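Local structure of putative cytochrome C (4PWA) at residues 22-27 / 34-39; 27-32 / 80-85. The protein probably carries electrons through a covalently bound heme c, as a small c-type cytochrome linked to bacterial sulfite oxidation. All coordinates share one frame; numbering follows the deposited sequence.

Contact 1 (22-27 / 34-39); sequences ALCHTL and GEVGPN. With HEC (heme c), chain E.
His25 works with both ring nitrogens: NE2 binds the heme iron at 2.0 Å, while ND1 crosses to donate to the carbonyl O of Pro38 at 2.9 Å. That bond is nearly straight (164°), and the acceptor lies almost in the imidazole plane, so the ring is fixed in its rotation about the iron bond. With CG beside the backbone N and anti to the carbonyl carbon (chi1 -74°), the ring is carried across to the heme, although its CB points away from residues 34-39. Met61 supplies the second axial ligand. Cys24 anchors the macrocycle through a thioether, SG to CAC of the heme, and Val36 CB packs 3.9 Å from that sulfur. The carbonyl O of Cys24 accepts the N-H of Gly37, almost straight (172°). Pro38 lays CD 3.6 Å from heme C3D. Further along, Thr26 OG1 donates to Gly34 O at 2.8 Å, from a position tilted out of the carbonyl plane, and its CG2 rests against the amide of Asn39, whose OD1 caps helix 40-43 at Asp41 N. Water 1 joins Thr26 N to the carbonyl oxygens of Gly34 and Gly37. This is the proximal side of a class I cytochrome c fold; hydrogen bonding of ND1 to a backbone carbonyl would be expected to strengthen imidazole donation to the iron and lower the heme potential.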
# COMPACT_ATOMS: atom_id res chain seq x y z
N ALA A 22 7.07 4.84 9.55
CA ALA A 22 5.72 4.92 8.98
C ALA A 22 5.57 4.22 7.65
O ALA A 22 4.46 3.81 7.30
CB ALA A 22 5.26 6.40 8.84
N LEU A 23 6.65 4.11 6.88
CA LEU A 23 6.60 3.41 5.59
C LEU A 23 6.49 1.90 5.76
O LEU A 23 5.92 1.22 4.91
CB LEU A 23 7.82 3.75 4.72
CG LEU A 23 7.96 5.20 4.21
CD1 LEU A 23 9.23 5.39 3.35
CD2 LEU A 23 6.75 5.61 3.42
N CYS A 24 7.03 1.36 6.85
CA CYS A 24 7.01 -0.09 7.09
C CYS A 24 5.91 -0.49 8.09
O CYS A 24 5.40 -1.62 8.06
CB CYS A 24 8.38 -0.57 7.58
SG CYS A 24 9.78 -0.73 6.34
N HIS A 25 5.53 0.42 8.98
CA HIS A 25 4.64 0.07 10.10
C HIS A 25 3.33 0.84 10.12
O HIS A 25 3.29 2.01 9.72
CB HIS A 25 5.35 0.34 11.41
CG HIS A 25 6.42 -0.64 11.73
ND1 HIS A 25 6.14 -1.88 12.27
CD2 HIS A 25 7.76 -0.58 11.61
CE1 HIS A 25 7.27 -2.53 12.46
NE2 HIS A 25 8.27 -1.76 12.07
N THR A 26 2.29 0.19 10.63
CA THR A 26 1.01 0.85 10.88
C THR A 26 0.98 1.36 12.33
O THR A 26 1.32 0.63 13.26
CB THR A 26 -0.18 -0.09 10.63
OG1 THR A 26 -0.25 -0.38 9.23
CG2 THR A 26 -1.51 0.56 11.07
N LEU A 27 0.59 2.63 12.48
CA LEU A 27 0.44 3.27 13.77
C LEU A 27 -0.54 4.43 13.63
O LEU A 27 -0.22 5.46 13.06
CB LEU A 27 1.80 3.76 14.29
CG LEU A 27 1.80 4.32 15.71
CD1 LEU A 27 1.67 3.18 16.71
CD2 LEU A 27 3.04 5.18 15.97
N GLY A 34 1.90 1.61 6.93
CA GLY A 34 2.90 0.74 6.34
C GLY A 34 2.56 -0.71 6.63
O GLY A 34 2.02 -1.03 7.69
N GLU A 35 2.88 -1.58 5.67
CA GLU A 35 2.44 -2.97 5.68
C GLU A 35 3.59 -3.98 5.70
O GLU A 35 3.34 -5.19 5.68
CB GLU A 35 1.60 -3.25 4.43
CG GLU A 35 0.42 -2.32 4.21
CD GLU A 35 -0.29 -2.58 2.89
OE1 GLU A 35 0.03 -3.60 2.24
OE2 GLU A 35 -1.17 -1.78 2.50
N VAL A 36 4.84 -3.50 5.74
CA VAL A 36 6.03 -4.36 5.62
C VAL A 36 6.30 -5.15 6.90
O VAL A 36 6.62 -6.34 6.84
CB VAL A 36 7.29 -3.56 5.25
CG1 VAL A 36 8.52 -4.45 5.25
CG2 VAL A 36 7.11 -2.87 3.86
N GLY A 37 6.16 -4.49 8.04
CA GLY A 37 6.27 -5.16 9.34
C GLY A 37 4.97 -5.11 10.14
O GLY A 37 3.95 -4.67 9.64
N PRO A 38 5.01 -5.56 11.40
CA PRO A 38 3.78 -5.71 12.16
C PRO A 38 3.06 -4.39 12.50
O PRO A 38 3.70 -3.34 12.67
CB PRO A 38 4.23 -6.43 13.45
CG PRO A 38 5.69 -6.19 13.54
CD PRO A 38 6.16 -6.15 12.12
N ASN A 39 1.75 -4.47 12.59
CA ASN A 39 0.94 -3.35 13.01
C ASN A 39 1.29 -3.06 14.45
O ASN A 39 1.09 -3.91 15.30
CB ASN A 39 -0.55 -3.67 12.85
CG ASN A 39 -1.45 -2.52 13.22
OD1 ASN A 39 -1.04 -1.61 13.93
ND2 ASN A 39 -2.68 -2.55 12.74
FE HEC E . 10.22 -2.10 12.45
CHA HEC E . 9.72 -5.18 13.83
CHB HEC E . 9.49 -0.61 15.38
CHC HEC E . 11.25 0.86 11.15
CHD HEC E . 10.20 -3.43 9.33
NA HEC E . 9.75 -2.77 14.27
C1A HEC E . 9.52 -4.08 14.62
C2A HEC E . 9.06 -4.10 16.00
C3A HEC E . 8.98 -2.85 16.43
C4A HEC E . 9.40 -1.98 15.34
CMA HEC E . 8.51 -2.42 17.83
CAA HEC E . 8.71 -5.38 16.79
CBA HEC E . 10.02 -6.02 17.21
CGA HEC E . 9.78 -7.20 18.12
O1A HEC E . 10.36 -7.21 19.24
O2A HEC E . 9.02 -8.15 17.75
NB HEC E . 10.35 -0.25 13.13
C1B HEC E . 10.06 0.17 14.41
C2B HEC E . 10.52 1.53 14.55
C3B HEC E . 10.96 1.94 13.37
C4B HEC E . 10.90 0.82 12.47
CMB HEC E . 10.34 2.44 15.78
CAB HEC E . 11.53 3.34 13.04
CBB HEC E . 12.87 3.60 13.73
NC HEC E . 10.60 -1.41 10.59
C1C HEC E . 11.08 -0.16 10.25
C2C HEC E . 11.64 -0.19 8.92
C3C HEC E . 11.14 -1.30 8.34
C4C HEC E . 10.60 -2.13 9.43
CMC HEC E . 11.94 1.13 8.19
CAC HEC E . 11.22 -1.81 6.86
CBC HEC E . 12.19 -1.24 5.80
ND HEC E . 9.99 -4.00 11.71
C1D HEC E . 10.03 -4.31 10.36
C2D HEC E . 9.87 -5.74 10.18
C3D HEC E . 9.72 -6.30 11.58
C4D HEC E . 9.80 -5.15 12.46
CMD HEC E . 9.84 -6.51 8.85
CAD HEC E . 9.51 -7.79 11.96
CBD HEC E . 10.79 -8.33 12.57
CGD HEC E . 10.69 -9.83 12.71
O1D HEC E . 10.04 -10.28 13.69
O2D HEC E . 11.28 -10.55 11.86
O HOH W 1 2.11 -2.62 9.72

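Contact 2 (27-32 / 80-85)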
# COMPACT_ATOMS: atom_id res chain seq x y z
N LEU A 27 0.59 2.63 12.48
CA LEU A 27 0.44 3.27 13.77
C LEU A 27 -0.54 4.43 13.63
O LEU A 27 -0.22 5.46 13.06
CB LEU A 27 1.80 3.76 14.29
CG LEU A 27 1.80 4.32 15.71
CD1 LEU A 27 1.67 3.18 16.71
CD2 LEU A 27 3.04 5.18 15.97
N ALA A 28 -1.74 4.26 14.17
CA ALA A 28 -2.83 5.21 13.99
C ALA A 28 -2.49 6.64 14.39
O ALA A 28 -2.80 7.57 13.67
CB ALA A 28 -4.08 4.71 14.73
N ASP A 29 -1.82 6.83 15.52
CA ASP A 29 -1.55 8.18 16.02
C ASP A 29 -0.80 8.99 14.97
O ASP A 29 -1.05 10.18 14.82
CB ASP A 29 -0.77 8.14 17.33
CG ASP A 29 -0.45 9.52 17.87
OD1 ASP A 29 0.55 10.13 17.43
OD2 ASP A 29 -1.18 10.01 18.76
N ALA A 30 0.10 8.33 14.26
CA ALA A 30 0.87 8.95 13.19
C ALA A 30 0.17 8.90 11.84
O ALA A 30 0.71 9.40 10.87
CB ALA A 30 2.26 8.28 13.09
N GLU A 31 -1.04 8.33 11.76
CA GLU A 31 -1.73 8.12 10.48
C GLU A 31 -0.83 7.33 9.52
O GLU A 31 -0.75 7.63 8.33
CB GLU A 31 -2.16 9.44 9.84
CG GLU A 31 -2.95 10.36 10.76
CD GLU A 31 -3.03 11.80 10.24
OE1 GLU A 31 -2.18 12.21 9.43
OE2 GLU A 31 -3.96 12.52 10.66
N ALA A 32 -0.16 6.32 10.06
CA ALA A 32 0.80 5.50 9.33
C ALA A 32 0.16 4.14 9.07
O ALA A 32 -0.45 3.54 9.97
CB ALA A 32 2.06 5.34 10.14
N SER A 80 5.34 3.38 22.44
CA SER A 80 4.82 2.62 23.55
C SER A 80 3.67 3.32 24.25
O SER A 80 2.85 2.67 24.90
CB SER A 80 5.93 2.29 24.54
OG SER A 80 6.62 3.47 24.87
N THR A 81 3.60 4.64 24.13
CA THR A 81 2.52 5.42 24.74
C THR A 81 1.28 5.48 23.86
O THR A 81 0.16 5.39 24.37
CB THR A 81 2.96 6.86 25.01
OG1 THR A 81 4.19 6.86 25.73
CG2 THR A 81 1.90 7.61 25.79
N VAL A 82 1.47 5.65 22.56
CA VAL A 82 0.33 5.92 21.66
C VAL A 82 -0.23 4.70 20.96
O VAL A 82 -1.32 4.79 20.41
CB VAL A 82 0.64 6.98 20.58
CG1 VAL A 82 1.09 8.29 21.21
CG2 VAL A 82 1.66 6.46 19.55
N ALA A 83 0.48 3.57 20.98
CA ALA A 83 0.01 2.38 20.23
C ALA A 83 -1.42 1.99 20.65
O ALA A 83 -1.73 1.94 21.84
CB ALA A 83 0.95 1.22 20.42
N GLY A 84 -2.28 1.79 19.65
CA GLY A 84 -3.69 1.45 19.88
C GLY A 84 -4.66 2.64 19.88
O GLY A 84 -5.88 2.45 19.87
N LYS A 85 -4.11 3.85 19.89
CA LYS A 85 -4.91 5.06 20.04
C LYS A 85 -4.66 6.06 18.89
O LYS A 85 -3.65 5.99 18.19
CB LYS A 85 -4.60 5.70 21.40
CG LYS A 85 -4.96 4.78 22.55
CD LYS A 85 -4.72 5.41 23.91
CE LYS A 85 -3.25 5.45 24.29
NZ LYS A 85 -3.06 5.78 25.74
O HOH W 2 -1.23 4.74 17.42
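Leu27 lays its two methyls against the end of helix 69-82, CD2 meeting Val82 CG2 at 4.0 Å and CD1 approaching CA of Ala83. Its CG is anti to the backbone N (chi1 -173°), which brings the branched end nearer to the helix than its CB direction alone would. Val82 answers with a side chain that crosses both Leu27 and Asp29 at about a right angle. Its CG2, held between the backbone N and the carbonyl carbon, fits against both neighbours, lying 3.7 Å from Asp29 CB, while CG1 lies beside the carboxylate, 3.8 Å from OD2 of Asp29. The valine thus covers both the CB and one side of the carboxylate; OD1 is taken by a salt bridge to Arg10 and a hydrogen bond from Tyr78. Replacing Asp29 by an alanine would probably deprive Arg10 of this carboxylate and Tyr78 OH of this acceptor, and leave the flank of Val82 without the group now packed against it.

Beside this apolar patch the backbones meet through water 2, which bridges Asp29 N (2.9 Å) and Lys85 O (2.8 Å). Ala28 CB also abuts that carbonyl. A type II turn from Val82 to Lys85, closed by Lys85 N to Val82 O, brings Lys85 O here, and Asp41 ties both sides together by accepting from Ala28 N and Gly84 N. Opposite Leu27, Glu31 and Ala32 form a G1 beta bulge that closes the loop between strands 26-27 and 32-33. With no direct hydrogen bond between the segments, their polar link runs through water 2 and Asp41, while the buried carboxylate of Asp29, met by Arg10 of helix 4-16 and Tyr78 of helix 69-82, would be expected to stay ionised.

How the contacts relate
Leu27 belongs to both contacts, whose centres lie about 11 Å apart, and their segments alternate along the chain. Leaving the axial histidine of contact 1, the chain runs through strand 26-27 into the loop of contact 2 and returns by strand 32-33 to Gly34. The two touch directly: Thr26 CG2 lies 3.4 Å from Ala32 O. Contact 1 holds one axial iron ligand and a thioether; the shared Leu27, about 6 Å from His25 between side chains, packs on Val82 and so ties the heme-binding segment to helix 69-82. The side chain of Ala28 in contact 2 comes within about 4 Å of another bound heme c. Both also touch the third subunit, another copy of the protein.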